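Local coordinates for uncharacterized protein (Bacteroides ovatus CL02T12C04, PDB 6PTM) that probably hydrolyses carrageenan-derived sugar chains from their ends, as an exo-acting glycoside hydrolase of family GH42, at residues 74-79 with 181-186; 86-91 with 114-119; 192-197 with 213-218; 377-382 with 389-394. All coordinates share one frame; numbering follows the deposited sequence.

Contact 1: residues 74-79 with 181-186; sequences ALRTAE and IKEYIE
Arg76 reaches from helix 69-90 to the short helix 182-185 and meets both Glu183 and Glu186. Its aliphatic part leaves the backbone with CG anti to N (chi1 179°) and then bends twice, which lays Arg76 CD against Glu183 CG at 3.9 Å. Arg76 NH1 donates to Glu183 O at 2.9 Å, slightly tilted from the guanidinium plane. The end of the group takes Glu186 end-on: Arg76 NH1 and NH2 both point to the single oxygen Glu186 OE1, at 2.8 and 2.9 Å, while the two flat groups are turned 37° apart. In turn, Arg76 NE donates to Glu79 OE1 at 3.1 Å, three residues further along the same helix. An arginine suits this place because it can spread its N-H groups over two carboxylates and a carbonyl; with Glu79 at NE and Glu186 and Glu183 O at the far end, its rotation is held from both ends. Lys182 adds a longer salt bridge to OE2 of Glu186, and Arg55 one to OE2 of Glu79. This surface salt-bridge network, centred on one arginine, joins the N-terminal helices to the segment between strands 168-175 and 192-197 of the barrel.

Contact 2: residues 86-91 with 114-119; sequences KWDENN and KLLPDF
The carboxylate of Asp88, pressed against Leu116, is gripped at both oxygens: OD2 forms a salt bridge with Arg511 and OD1 accepts a hydrogen bond from Asn95. Leu116 meets it with one methyl: its chi1 of 172°, with CG anti to the backbone N, directs the branched end at the aspartate, and Leu116 CD2 is 3.5 Å from Asp88 OD2. Arg511 probably favours the ionised form, although Glu120, close to the same oxygen, would work against it. Shortening the side chain to an alanine is likely to cost Arg511 a salt-bridge partner and Asn95 an acceptor, and to open a gap beside the Leu116 methyl. Around this pair, helices 69-90 and 109-139, with helix 92-100 between them in the chain, run antiparallel, their local axes 8.3 Å apart and 161° between directions, as neighbours in an antiparallel helical bundle. Such closeness suits Pro117, whose compact ring lies against the backbone of the other helix, with CG 3.6 Å from Glu89 N and 3.9 Å from Asp88 CB. The proline has no N-H to give to the preceding turn, and helix 109-139 is kinked here. Glu89 adds its CB, 4.1 Å from Pro117 CB; its OE1 forms a salt bridge with Arg121 and takes a weak bond from Lys86 NZ, which also pairs with Glu44.

Contact 3: residues 192-197 with 213-218; sequences DGFFMT and INELQE
Two side-chain torsions set Phe194 and Leu216 against each other: Phe194 places CG anti to its backbone N (chi1 -171°), sending the ring from strand 192-197 toward the helix, while Leu216 holds CG beside its own N and anti to its carbonyl carbon (chi1 -73°), which brings the branched end round to the strand. The CD2 methyl of Leu216 then sits over the middle of the ring, 3.5 Å from the Phe194 centroid and only 8° off the ring normal, a CH-pi contact. The second branch is less involved, with Leu216 CD1 4.1 Å from Phe194 CZ. Glu215 follows an extended course past the ring's CE1 corner, where its OE2 lies 3.5 Å from Phe194 CE1, in an oblique approach. That same oxygen weakly accepts from a water which itself takes the N-H of Phe195 at 3.0 Å from Phe195 N. Met278 of helix 261-278 also touches the phenylalanine, and Tyr277 touches the leucine. Cutting the ring back to an alanine is likely to leave the Leu216 methyl without the surface it rests on, opening a gap between strand and helix. The contact joins strand and helix within the beta-alpha-beta unit 192-230. Its chemistry implies a division of labour: apolar groups fill the buried layer, while the exposed glutamate keeps its charge at the margin, where water can serve it.

Contact 4: residues 377-382 with 389-394; sequences FLKNEI and AKTHIK
Ile382 and Ala389 meet methyl to methyl, Ile382 CG2 against Ala389 CB at 3.5 Å, a little tighter than ordinary van der Waals contact. A small alanine suits the spot, since the helix comes so near the incoming chain here. One helical turn back, Lys379 lies across Thr391 at about a right angle. Its methylenes, not its ammonium, do the touching: Lys379 CD is 3.6 Å from Thr391 OG1, and Lys379 CG is 3.8 Å from Thr391 CG2. The lysine runs straight from a CG anti to its backbone N (chi1 172°) until it bends at chi3 (55°), and its NZ is then bonded to the backbone oxygen of Asn417. Thus the long chain serves two ends, an apolar stem over the threonine and a charged tip on a carbonyl. Thr391 covers this stem with both branches. In the next shell, the strand is held on two sides: Thr391 N bonds to Glu419 and its backbone pairs with Ile420, while His392 pairs with Tyr288 and Leu290 of strand 288-292. Ile382 also rests on Leu290, and Glu381 bonds to Ser268, joining helix 358-385 to helix 261-278. Strand 288-292, helix 358-385 and the parallel strand 391-394 form a beta-alpha-beta unit of the (beta/alpha)8 barrel expected of a GH42 catalytic domain.

How the contacts relate
From the N terminus, helix 69-90 enters two contacts. Contact 1 opens first, at residue 74, and closes last, at 186; contact 2 opens and closes within that span. Contact 2 joins the N-terminal helices 69-90 and 109-139 to each other, and contact 1 ties helix 69-90 to helix 182-185, just after strand 168-175. Contact 3 begins soon after, as helix 182-185 leads into strand 192-197, and closes one short strand-to-helix loop. Contact 4, much later, closes a still shorter helix-to-strand loop. No two contacts cross. Contacts 3 and 4 involve strands 192-197 and 391-394 of the same barrel, with 225-230 and 288-292 between them; their centres are about 17 Å apart.

Contact 1: residues 74-79 with 181-186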
loop_
_atom_site.group_PDB
_atom_site.type_symbol
_atom_site.label_atom_id
_atom_site.label_comp_id
_atom_site.label_asym_id
_atom_site.label_seq_id
_atom_site.Cartn_x
_atom_site.Cartn_y
_atom_site.Cartn_z
ATOM N N ALA A 74 -12.947 19.953 10.147
ATOM C CA ALA A 74 -12.627 21.089 9.247
ATOM C C ALA A 74 -12.281 22.345 10.074
ATOM O O ALA A 74 -11.310 23.057 9.718
ATOM C CB ALA A 74 -13.791 21.352 8.307
ATOM N N LEU A 75 -13.100 22.658 11.080
ATOM C CA LEU A 75 -12.887 23.838 11.967
ATOM C C LEU A 75 -11.506 23.705 12.618
ATOM O O LEU A 75 -10.755 24.682 12.631
ATOM C CB LEU A 75 -13.975 23.896 13.041
ATOM C CG LEU A 75 -13.872 25.096 13.981
ATOM C CD1 LEU A 75 -14.123 26.383 13.217
ATOM C CD2 LEU A 75 -14.856 25.006 15.122
ATOM N N ARG A 76 -11.190 22.548 13.189
ATOM C CA ARG A 76 -9.886 22.338 13.859
ATOM C C ARG A 76 -8.757 22.494 12.840
ATOM O O ARG A 76 -7.718 23.114 13.167
ATOM C CB ARG A 76 -9.817 20.988 14.569
ATOM C CG ARG A 76 -8.481 20.739 15.252
ATOM C CD ARG A 76 -8.096 21.820 16.250
ATOM N NE ARG A 76 -9.111 21.970 17.289
ATOM C CZ ARG A 76 -9.296 21.123 18.303
ATOM N NH1 ARG A 76 -8.553 20.037 18.456
ATOM N NH2 ARG A 76 -10.252 21.372 19.179
ATOM N N THR A 77 -8.928 21.941 11.646
ATOM C CA THR A 77 -7.905 22.095 10.602
ATOM C C THR A 77 -7.664 23.587 10.359
ATOM O O THR A 77 -6.500 24.023 10.191
ATOM C CB THR A 77 -8.302 21.394 9.307
ATOM O OG1 THR A 77 -8.583 20.013 9.553
ATOM C CG2 THR A 77 -7.190 21.528 8.296
ATOM N N ALA A 78 -8.742 24.344 10.265
ATOM C CA ALA A 78 -8.697 25.777 9.951
ATOM C C ALA A 78 -7.963 26.486 11.090
ATOM O O ALA A 78 -6.998 27.237 10.799
ATOM C CB ALA A 78 -10.097 26.285 9.732
ATOM N N GLU A 79 -8.333 26.190 12.343
ATOM C CA GLU A 79 -7.699 26.817 13.542
ATOM C C GLU A 79 -6.203 26.552 13.505
ATOM O O GLU A 79 -5.453 27.469 13.747
ATOM C CB GLU A 79 -8.288 26.272 14.837
ATOM C CG GLU A 79 -9.710 26.709 15.029
ATOM C CD GLU A 79 -10.392 25.946 16.137
ATOM O OE1 GLU A 79 -9.882 24.912 16.540
ATOM O OE2 GLU A 79 -11.459 26.365 16.523
ATOM N N ILE A 181 -0.097 16.060 20.640
ATOM C CA ILE A 181 -0.698 17.037 21.583
ATOM C C ILE A 181 -2.220 16.990 21.424
ATOM O O ILE A 181 -2.727 16.657 20.319
ATOM C CB ILE A 181 -0.108 18.439 21.368
ATOM C CG1 ILE A 181 -0.400 18.974 19.967
ATOM C CG2 ILE A 181 1.393 18.447 21.673
ATOM C CD1 ILE A 181 -0.286 20.456 19.870
ATOM N N LYS A 182 -2.937 17.325 22.490
ATOM C CA LYS A 182 -4.417 17.312 22.496
ATOM C C LYS A 182 -4.986 17.936 21.203
ATOM O O LYS A 182 -5.896 17.286 20.584
ATOM C CB LYS A 182 -4.957 17.985 23.759
ATOM C CG LYS A 182 -6.402 17.601 24.043
ATOM C CD LYS A 182 -6.686 17.207 25.496
ATOM C CE LYS A 182 -7.161 18.374 26.333
ATOM N NZ LYS A 182 -8.394 18.968 25.755
ATOM N N GLU A 183 -4.509 19.125 20.799
ATOM C CA GLU A 183 -5.044 19.920 19.650
ATOM C C GLU A 183 -5.021 19.061 18.366
ATOM O O GLU A 183 -5.953 19.212 17.555
ATOM C CB GLU A 183 -4.291 21.258 19.480
ATOM C CG GLU A 183 -5.073 22.320 18.679
ATOM C CD GLU A 183 -4.353 23.563 18.120
ATOM O OE1 GLU A 183 -3.087 23.644 18.226
ATOM O OE2 GLU A 183 -5.063 24.487 17.560
ATOM N N TYR A 184 -4.037 18.162 18.213
ATOM C CA TYR A 184 -3.763 17.387 16.969
ATOM C C TYR A 184 -4.327 15.951 17.051
ATOM O O TYR A 184 -4.447 15.325 15.998
ATOM C CB TYR A 184 -2.259 17.379 16.673
ATOM C CG TYR A 184 -1.610 18.720 16.380
ATOM C CD1 TYR A 184 -2.337 19.893 16.244
ATOM C CD2 TYR A 184 -0.235 18.816 16.223
ATOM C CE1 TYR A 184 -1.718 21.117 15.997
ATOM C CE2 TYR A 184 0.403 20.023 15.976
ATOM C CZ TYR A 184 -0.341 21.189 15.873
ATOM O OH TYR A 184 0.274 22.378 15.612
ATOM N N ILE A 185 -4.663 15.425 18.237
ATOM C CA ILE A 185 -5.113 14.007 18.383
ATOM C C ILE A 185 -6.637 13.942 18.562
ATOM O O ILE A 185 -7.165 12.822 18.514
ATOM C CB ILE A 185 -4.354 13.262 19.508
ATOM C CG1 ILE A 185 -4.652 13.863 20.884
ATOM C CG2 ILE A 185 -2.864 13.199 19.206
ATOM C CD1 ILE A 185 -4.077 13.087 22.044
ATOM N N GLU A 186 -7.323 15.074 18.784
ATOM C CA GLU A 186 -8.806 15.105 18.899
ATOM C C GLU A 186 -9.439 14.703 17.564
ATOM O O GLU A 186 -10.327 13.840 17.583
ATOM C CB GLU A 186 -9.312 16.468 19.333
ATOM C CG GLU A 186 -9.223 16.610 20.823
ATOM C CD GLU A 186 -9.642 17.957 21.378
ATOM O OE1 GLU A 186 -9.877 18.890 20.582
ATOM O OE2 GLU A 186 -9.751 18.040 22.615
#

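Contact 2: residues 86-91 with 114-119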
loop_
_atom_site.group_PDB
_atom_site.type_symbol
_atom_site.label_atom_id
_atom_site.label_comp_id
_atom_site.label_asym_id
_atom_site.label_seq_id
_atom_site.Cartn_x
_atom_site.Cartn_y
_atom_site.Cartn_z
ATOM N N LYS A 86 0.196 32.267 9.873
ATOM C CA LYS A 86 0.795 33.384 10.655
ATOM C C LYS A 86 2.301 33.132 10.773
ATOM O O LYS A 86 3.071 34.042 10.517
ATOM C CB LYS A 86 0.137 33.509 12.038
ATOM C CG LYS A 86 0.479 34.781 12.805
ATOM C CD LYS A 86 0.431 36.015 11.921
ATOM C CE LYS A 86 -0.149 37.244 12.574
ATOM N NZ LYS A 86 -1.036 37.937 11.609
ATOM N N TRP A 87 2.719 31.919 11.118
ATOM C CA TRP A 87 4.151 31.547 11.059
ATOM C C TRP A 87 4.686 31.828 9.658
ATOM O O TRP A 87 5.711 32.516 9.557
ATOM C CB TRP A 87 4.401 30.102 11.461
ATOM C CG TRP A 87 5.849 29.867 11.715
ATOM C CD1 TRP A 87 6.508 30.057 12.891
ATOM C CD2 TRP A 87 6.839 29.479 10.747
ATOM N NE1 TRP A 87 7.836 29.765 12.734
ATOM C CE2 TRP A 87 8.073 29.414 11.429
ATOM C CE3 TRP A 87 6.801 29.163 9.388
ATOM C CZ2 TRP A 87 9.258 29.038 10.793
ATOM C CZ3 TRP A 87 7.960 28.763 8.764
ATOM C CH2 TRP A 87 9.177 28.718 9.459
ATOM N N ASP A 88 3.983 31.418 8.610
ATOM C CA ASP A 88 4.517 31.583 7.243
ATOM C C ASP A 88 4.706 33.090 6.969
ATOM O O ASP A 88 5.725 33.480 6.378
ATOM C CB ASP A 88 3.668 30.855 6.192
ATOM C CG ASP A 88 3.622 29.335 6.349
ATOM O OD1 ASP A 88 4.641 28.772 6.795
ATOM O OD2 ASP A 88 2.559 28.713 6.016
ATOM N N GLU A 89 3.730 33.901 7.335
ATOM C CA GLU A 89 3.736 35.364 7.081
ATOM C C GLU A 89 4.958 35.972 7.780
ATOM O O GLU A 89 5.541 36.863 7.212
ATOM C CB GLU A 89 2.420 35.961 7.579
ATOM C CG GLU A 89 2.266 37.448 7.348
ATOM C CD GLU A 89 1.176 38.027 8.235
ATOM O OE1 GLU A 89 0.150 37.354 8.475
ATOM O OE2 GLU A 89 1.375 39.134 8.735
ATOM N N ASN A 90 5.343 35.461 8.956
ATOM C CA ASN A 90 6.435 36.031 9.796
ATOM C C ASN A 90 7.790 35.402 9.461
ATOM O O ASN A 90 8.792 35.881 10.019
ATOM C CB ASN A 90 6.178 35.862 11.289
ATOM C CG ASN A 90 5.053 36.744 11.767
ATOM O OD1 ASN A 90 4.804 37.799 11.193
ATOM N ND2 ASN A 90 4.358 36.303 12.799
ATOM N N ASN A 91 7.850 34.396 8.594
ATOM C CA ASN A 91 9.109 33.651 8.338
ATOM C C ASN A 91 9.247 33.439 6.833
ATOM O O ASN A 91 9.530 32.289 6.442
ATOM C CB ASN A 91 9.124 32.360 9.161
ATOM C CG ASN A 91 9.184 32.627 10.652
ATOM O OD1 ASN A 91 10.275 32.741 11.206
ATOM N ND2 ASN A 91 8.042 32.745 11.303
ATOM N N LYS A 114 5.984 34.348 -0.588
ATOM C CA LYS A 114 5.124 35.535 -0.346
ATOM C C LYS A 114 3.648 35.147 -0.438
ATOM O O LYS A 114 2.898 35.643 0.354
ATOM C CB LYS A 114 5.471 36.652 -1.329
ATOM C CG LYS A 114 6.783 37.352 -1.022
ATOM C CD LYS A 114 6.843 38.709 -1.669
ATOM C CE LYS A 114 8.036 39.535 -1.244
ATOM N NZ LYS A 114 9.248 39.031 -1.914
ATOM N N LEU A 115 3.249 34.307 -1.392
ATOM C CA LEU A 115 1.809 34.034 -1.644
ATOM C C LEU A 115 1.298 32.905 -0.721
ATOM O O LEU A 115 0.082 32.831 -0.533
ATOM C CB LEU A 115 1.588 33.737 -3.131
ATOM C CG LEU A 115 2.105 32.408 -3.678
ATOM C CD1 LEU A 115 1.150 31.261 -3.377
ATOM C CD2 LEU A 115 2.317 32.514 -5.184
ATOM N N LEU A 116 2.182 32.119 -0.085
ATOM C CA LEU A 116 1.799 30.922 0.717
ATOM C C LEU A 116 0.809 31.278 1.828
ATOM O O LEU A 116 -0.225 30.603 1.958
ATOM C CB LEU A 116 3.064 30.235 1.254
ATOM C CG LEU A 116 2.820 29.104 2.257
ATOM C CD1 LEU A 116 2.022 27.983 1.600
ATOM C CD2 LEU A 116 4.134 28.573 2.838
ATOM N N PRO A 117 1.040 32.326 2.667
ATOM C CA PRO A 117 0.121 32.616 3.765
ATOM C C PRO A 117 -1.319 32.870 3.304
ATOM O O PRO A 117 -2.236 32.282 3.867
ATOM C CB PRO A 117 0.738 33.821 4.505
ATOM C CG PRO A 117 2.202 33.769 4.086
ATOM C CD PRO A 117 2.179 33.256 2.656
ATOM N N ASP A 118 -1.517 33.695 2.282
ATOM C CA ASP A 118 -2.887 33.968 1.775
ATOM C C ASP A 118 -3.440 32.760 1.010
ATOM O O ASP A 118 -4.670 32.677 0.914
ATOM C CB ASP A 118 -2.956 35.249 0.953
ATOM C CG ASP A 118 -2.974 36.473 1.856
ATOM O OD1 ASP A 118 -3.176 36.332 3.105
ATOM O OD2 ASP A 118 -2.777 37.536 1.311
ATOM N N PHE A 119 -2.597 31.902 0.441
ATOM C CA PHE A 119 -3.074 30.667 -0.231
ATOM C C PHE A 119 -3.709 29.781 0.852
ATOM O O PHE A 119 -4.886 29.345 0.734
ATOM C CB PHE A 119 -1.943 29.971 -0.993
ATOM C CG PHE A 119 -2.292 28.550 -1.346
ATOM C CD1 PHE A 119 -3.195 28.292 -2.362
ATOM C CD2 PHE A 119 -1.811 27.484 -0.585
ATOM C CE1 PHE A 119 -3.568 26.980 -2.662
ATOM C CE2 PHE A 119 -2.183 26.182 -0.879
ATOM C CZ PHE A 119 -3.067 25.933 -1.910
#

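Contact 3: residues 192-197 with 213-218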
loop_
_atom_site.group_PDB
_atom_site.type_symbol
_atom_site.label_atom_id
_atom_site.label_comp_id
_atom_site.label_asym_id
_atom_site.label_seq_id
_atom_site.Cartn_x
_atom_site.Cartn_y
_atom_site.Cartn_z
ATOM N N ASP A 192 -0.491 5.836 18.380
ATOM C CA ASP A 192 0.576 5.765 19.404
ATOM C C ASP A 192 1.708 4.948 18.790
ATOM O O ASP A 192 1.618 4.563 17.588
ATOM C CB ASP A 192 0.039 5.124 20.682
ATOM C CG ASP A 192 0.742 5.508 21.982
ATOM O OD1 ASP A 192 1.945 5.903 21.932
ATOM O OD2 ASP A 192 0.098 5.334 23.043
ATOM N N GLY A 193 2.702 4.628 19.609
ATOM C CA GLY A 193 3.772 3.705 19.222
ATOM C C GLY A 193 5.055 3.986 19.959
ATOM O O GLY A 193 5.057 4.758 20.942
ATOM N N PHE A 194 6.100 3.290 19.548
ATOM C CA PHE A 194 7.408 3.299 20.227
ATOM C C PHE A 194 8.484 3.069 19.167
ATOM O O PHE A 194 8.277 2.251 18.260
ATOM C CB PHE A 194 7.440 2.274 21.359
ATOM C CG PHE A 194 8.690 2.427 22.179
ATOM C CD1 PHE A 194 8.800 3.457 23.102
ATOM C CD2 PHE A 194 9.782 1.595 21.986
ATOM C CE1 PHE A 194 9.983 3.647 23.816
ATOM C CE2 PHE A 194 10.954 1.776 22.717
ATOM C CZ PHE A 194 11.049 2.794 23.640
ATOM N N PHE A 195 9.557 3.856 19.226
ATOM C CA PHE A 195 10.704 3.787 18.287
ATOM C C PHE A 195 11.881 3.171 19.032
ATOM O O PHE A 195 12.163 3.602 20.136
ATOM C CB PHE A 195 11.086 5.186 17.809
ATOM C CG PHE A 195 12.344 5.227 16.987
ATOM C CD1 PHE A 195 13.576 5.489 17.573
ATOM C CD2 PHE A 195 12.297 5.000 15.624
ATOM C CE1 PHE A 195 14.729 5.524 16.802
ATOM C CE2 PHE A 195 13.445 5.054 14.853
ATOM C CZ PHE A 195 14.661 5.296 15.447
ATOM N N MET A 196 12.568 2.211 18.443
ATOM C CA MET A 196 13.868 1.767 18.994
ATOM C C MET A 196 14.822 1.410 17.858
ATOM O O MET A 196 14.383 1.324 16.705
ATOM C CB MET A 196 13.690 0.575 19.931
ATOM C CG MET A 196 13.024 -0.594 19.297
ATOM S SD MET A 196 12.784 -1.783 20.624
ATOM C CE MET A 196 12.087 -3.110 19.640
ATOM N N THR A 197 16.095 1.241 18.210
ATOM C CA THR A 197 17.225 1.048 17.286
ATOM C C THR A 197 18.217 0.090 17.941
ATOM O O THR A 197 18.359 0.105 19.206
ATOM C CB THR A 197 17.839 2.405 16.912
ATOM O OG1 THR A 197 18.927 2.102 16.055
ATOM C CG2 THR A 197 18.319 3.222 18.091
ATOM N N ILE A 213 14.850 2.277 28.653
ATOM C CA ILE A 213 14.190 1.598 29.804
ATOM C C ILE A 213 13.242 2.576 30.519
ATOM O O ILE A 213 12.106 2.168 30.844
ATOM C CB ILE A 213 15.229 1.008 30.768
ATOM C CG1 ILE A 213 16.202 0.049 30.072
ATOM C CG2 ILE A 213 14.554 0.344 31.946
ATOM C CD1 ILE A 213 15.505 -1.108 29.401
ATOM N N ASN A 214 13.710 3.790 30.835
ATOM C CA ASN A 214 12.902 4.799 31.560
ATOM C C ASN A 214 11.614 5.073 30.781
ATOM O O ASN A 214 10.524 5.102 31.420
ATOM C CB ASN A 214 13.678 6.101 31.773
ATOM C CG ASN A 214 14.716 5.960 32.869
ATOM O OD1 ASN A 214 14.569 5.116 33.729
ATOM N ND2 ASN A 214 15.729 6.813 32.893
ATOM N N GLU A 215 11.716 5.245 29.463
ATOM C CA GLU A 215 10.531 5.559 28.633
ATOM C C GLU A 215 9.561 4.390 28.719
ATOM O O GLU A 215 8.373 4.616 29.021
ATOM C CB GLU A 215 10.955 5.856 27.208
ATOM C CG GLU A 215 10.008 6.805 26.524
ATOM C CD GLU A 215 10.308 6.963 25.047
ATOM O OE1 GLU A 215 11.518 6.905 24.655
ATOM O OE2 GLU A 215 9.339 7.097 24.290
ATOM N N LEU A 216 10.051 3.169 28.530
ATOM C CA LEU A 216 9.162 1.975 28.484
ATOM C C LEU A 216 8.533 1.722 29.853
ATOM O O LEU A 216 7.405 1.245 29.893
ATOM C CB LEU A 216 9.951 0.753 28.016
ATOM C CG LEU A 216 10.300 0.772 26.536
ATOM C CD1 LEU A 216 11.271 -0.335 26.229
ATOM C CD2 LEU A 216 9.039 0.660 25.690
ATOM N N GLN A 217 9.236 2.006 30.948
ATOM C CA GLN A 217 8.674 1.758 32.309
ATOM C C GLN A 217 7.517 2.722 32.544
ATOM O O GLN A 217 6.593 2.320 33.228
ATOM C CB GLN A 217 9.725 1.956 33.407
ATOM C CG GLN A 217 10.708 0.802 33.486
ATOM C CD GLN A 217 11.755 1.009 34.546
ATOM O OE1 GLN A 217 12.054 2.127 34.940
ATOM N NE2 GLN A 217 12.307 -0.084 35.021
ATOM N N GLU A 218 7.634 3.955 32.047
ATOM C CA GLU A 218 6.667 5.058 32.288
ATOM C C GLU A 218 5.534 5.039 31.251
ATOM O O GLU A 218 4.482 5.590 31.528
ATOM C CB GLU A 218 7.347 6.414 32.173
ATOM C CG GLU A 218 8.224 6.748 33.357
ATOM C CD GLU A 218 8.401 8.245 33.495
ATOM O OE1 GLU A 218 9.257 8.818 32.778
ATOM O OE2 GLU A 218 7.632 8.833 34.276
HETATM O O HOH W 1 9.305 6.255 20.986
#

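Contact 4: residues 377-382 with 389-394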
loop_
_atom_site.group_PDB
_atom_site.type_symbol
_atom_site.label_atom_id
_atom_site.label_comp_id
_atom_site.label_asym_id
_atom_site.label_seq_id
_atom_site.Cartn_x
_atom_site.Cartn_y
_atom_site.Cartn_z
ATOM N N PHE A 377 13.397 -14.436 11.480
ATOM C CA PHE A 377 14.235 -14.343 12.708
ATOM C C PHE A 377 13.728 -13.182 13.577
ATOM O O PHE A 377 13.429 -13.414 14.748
ATOM C CB PHE A 377 15.727 -14.197 12.375
ATOM C CG PHE A 377 16.586 -13.696 13.511
ATOM C CD1 PHE A 377 16.945 -14.536 14.559
ATOM C CD2 PHE A 377 17.017 -12.375 13.535
ATOM C CE1 PHE A 377 17.689 -14.055 15.629
ATOM C CE2 PHE A 377 17.761 -11.894 14.607
ATOM C CZ PHE A 377 18.086 -12.733 15.655
ATOM N N LEU A 378 13.575 -11.971 13.045
ATOM C CA LEU A 378 13.150 -10.807 13.886
ATOM C C LEU A 378 11.785 -11.088 14.527
ATOM O O LEU A 378 11.638 -10.869 15.737
ATOM C CB LEU A 378 13.095 -9.531 13.033
ATOM C CG LEU A 378 14.445 -8.957 12.622
ATOM C CD1 LEU A 378 14.250 -7.712 11.757
ATOM C CD2 LEU A 378 15.350 -8.648 13.837
ATOM N N LYS A 379 10.818 -11.551 13.737
ATOM C CA LYS A 379 9.466 -11.918 14.210
ATOM C C LYS A 379 9.557 -13.011 15.281
ATOM O O LYS A 379 8.896 -12.840 16.347
ATOM C CB LYS A 379 8.566 -12.385 13.063
ATOM C CG LYS A 379 7.236 -12.963 13.520
ATOM C CD LYS A 379 6.338 -13.485 12.422
ATOM C CE LYS A 379 7.010 -14.513 11.541
ATOM N NZ LYS A 379 6.018 -15.239 10.700
ATOM N N ASN A 380 10.360 -14.059 15.075
ATOM C CA ASN A 380 10.432 -15.164 16.078
ATOM C C ASN A 380 11.063 -14.638 17.369
ATOM O O ASN A 380 10.574 -15.024 18.427
ATOM C CB ASN A 380 11.101 -16.438 15.568
ATOM C CG ASN A 380 10.381 -16.997 14.361
ATOM O OD1 ASN A 380 9.159 -16.828 14.208
ATOM N ND2 ASN A 380 11.143 -17.601 13.456
ATOM N N GLU A 381 12.006 -13.693 17.315
ATOM C CA GLU A 381 12.569 -13.087 18.553
ATOM C C GLU A 381 11.492 -12.289 19.295
ATOM O O GLU A 381 11.352 -12.524 20.522
ATOM C CB GLU A 381 13.822 -12.254 18.293
ATOM C CG GLU A 381 14.974 -13.092 17.771
ATOM C CD GLU A 381 15.471 -14.151 18.745
ATOM O OE1 GLU A 381 16.091 -13.777 19.734
ATOM O OE2 GLU A 381 15.117 -15.333 18.576
ATOM N N ILE A 382 10.728 -11.440 18.596
ATOM C CA ILE A 382 9.646 -10.626 19.213
ATOM C C ILE A 382 8.643 -11.576 19.863
ATOM O O ILE A 382 8.328 -11.347 21.032
ATOM C CB ILE A 382 8.996 -9.670 18.203
ATOM C CG1 ILE A 382 9.982 -8.585 17.763
ATOM C CG2 ILE A 382 7.717 -9.073 18.751
ATOM C CD1 ILE A 382 9.553 -7.833 16.542
ATOM N N ALA A 389 2.232 -10.815 19.401
ATOM C CA ALA A 389 2.806 -9.782 18.506
ATOM C C ALA A 389 2.284 -9.991 17.083
ATOM O O ALA A 389 2.356 -11.102 16.565
ATOM C CB ALA A 389 4.315 -9.823 18.533
ATOM N N LYS A 390 1.865 -8.911 16.444
ATOM C CA LYS A 390 1.604 -8.911 14.997
ATOM C C LYS A 390 2.751 -8.132 14.357
ATOM O O LYS A 390 3.088 -7.059 14.868
ATOM C CB LYS A 390 0.207 -8.359 14.740
ATOM C CG LYS A 390 -0.943 -9.078 15.429
ATOM C CD LYS A 390 -2.173 -8.916 14.552
ATOM C CE LYS A 390 -3.547 -8.999 15.178
ATOM N NZ LYS A 390 -3.569 -9.359 16.594
ATOM N N THR A 391 3.353 -8.684 13.313
ATOM C CA THR A 391 4.471 -8.035 12.620
ATOM C C THR A 391 4.031 -7.632 11.222
ATOM O O THR A 391 3.150 -8.286 10.622
ATOM C CB THR A 391 5.725 -8.912 12.616
ATOM O OG1 THR A 391 5.501 -10.063 11.795
ATOM C CG2 THR A 391 6.118 -9.320 14.020
ATOM N N HIS A 392 4.740 -6.638 10.715
ATOM C CA HIS A 392 4.685 -6.207 9.315
ATOM C C HIS A 392 5.976 -5.501 8.972
ATOM O O HIS A 392 6.785 -5.204 9.861
ATOM C CB HIS A 392 3.442 -5.325 9.078
ATOM C CG HIS A 392 3.295 -4.221 10.060
ATOM N ND1 HIS A 392 3.674 -2.921 9.774
ATOM C CD2 HIS A 392 2.771 -4.213 11.302
ATOM C CE1 HIS A 392 3.409 -2.160 10.814
ATOM N NE2 HIS A 392 2.834 -2.935 11.780
ATOM N N ILE A 393 6.097 -5.192 7.694
ATOM C CA ILE A 393 7.303 -4.587 7.092
ATOM C C ILE A 393 6.848 -3.424 6.203
ATOM O O ILE A 393 5.852 -3.594 5.445
ATOM C CB ILE A 393 8.067 -5.688 6.330
ATOM C CG1 ILE A 393 8.371 -6.896 7.224
ATOM C CG2 ILE A 393 9.327 -5.150 5.677
ATOM C CD1 ILE A 393 8.682 -8.170 6.416
ATOM N N LYS A 394 7.549 -2.289 6.264
ATOM C CA LYS A 394 7.210 -1.132 5.391
ATOM C C LYS A 394 7.792 -1.399 3.994
ATOM O O LYS A 394 8.817 -0.800 3.601
ATOM C CB LYS A 394 7.680 0.177 6.006
ATOM C CG LYS A 394 7.319 1.397 5.164
ATOM C CD LYS A 394 7.977 2.651 5.607
ATOM C CE LYS A 394 7.543 3.075 7.005
ATOM N NZ LYS A 394 8.117 4.395 7.384
#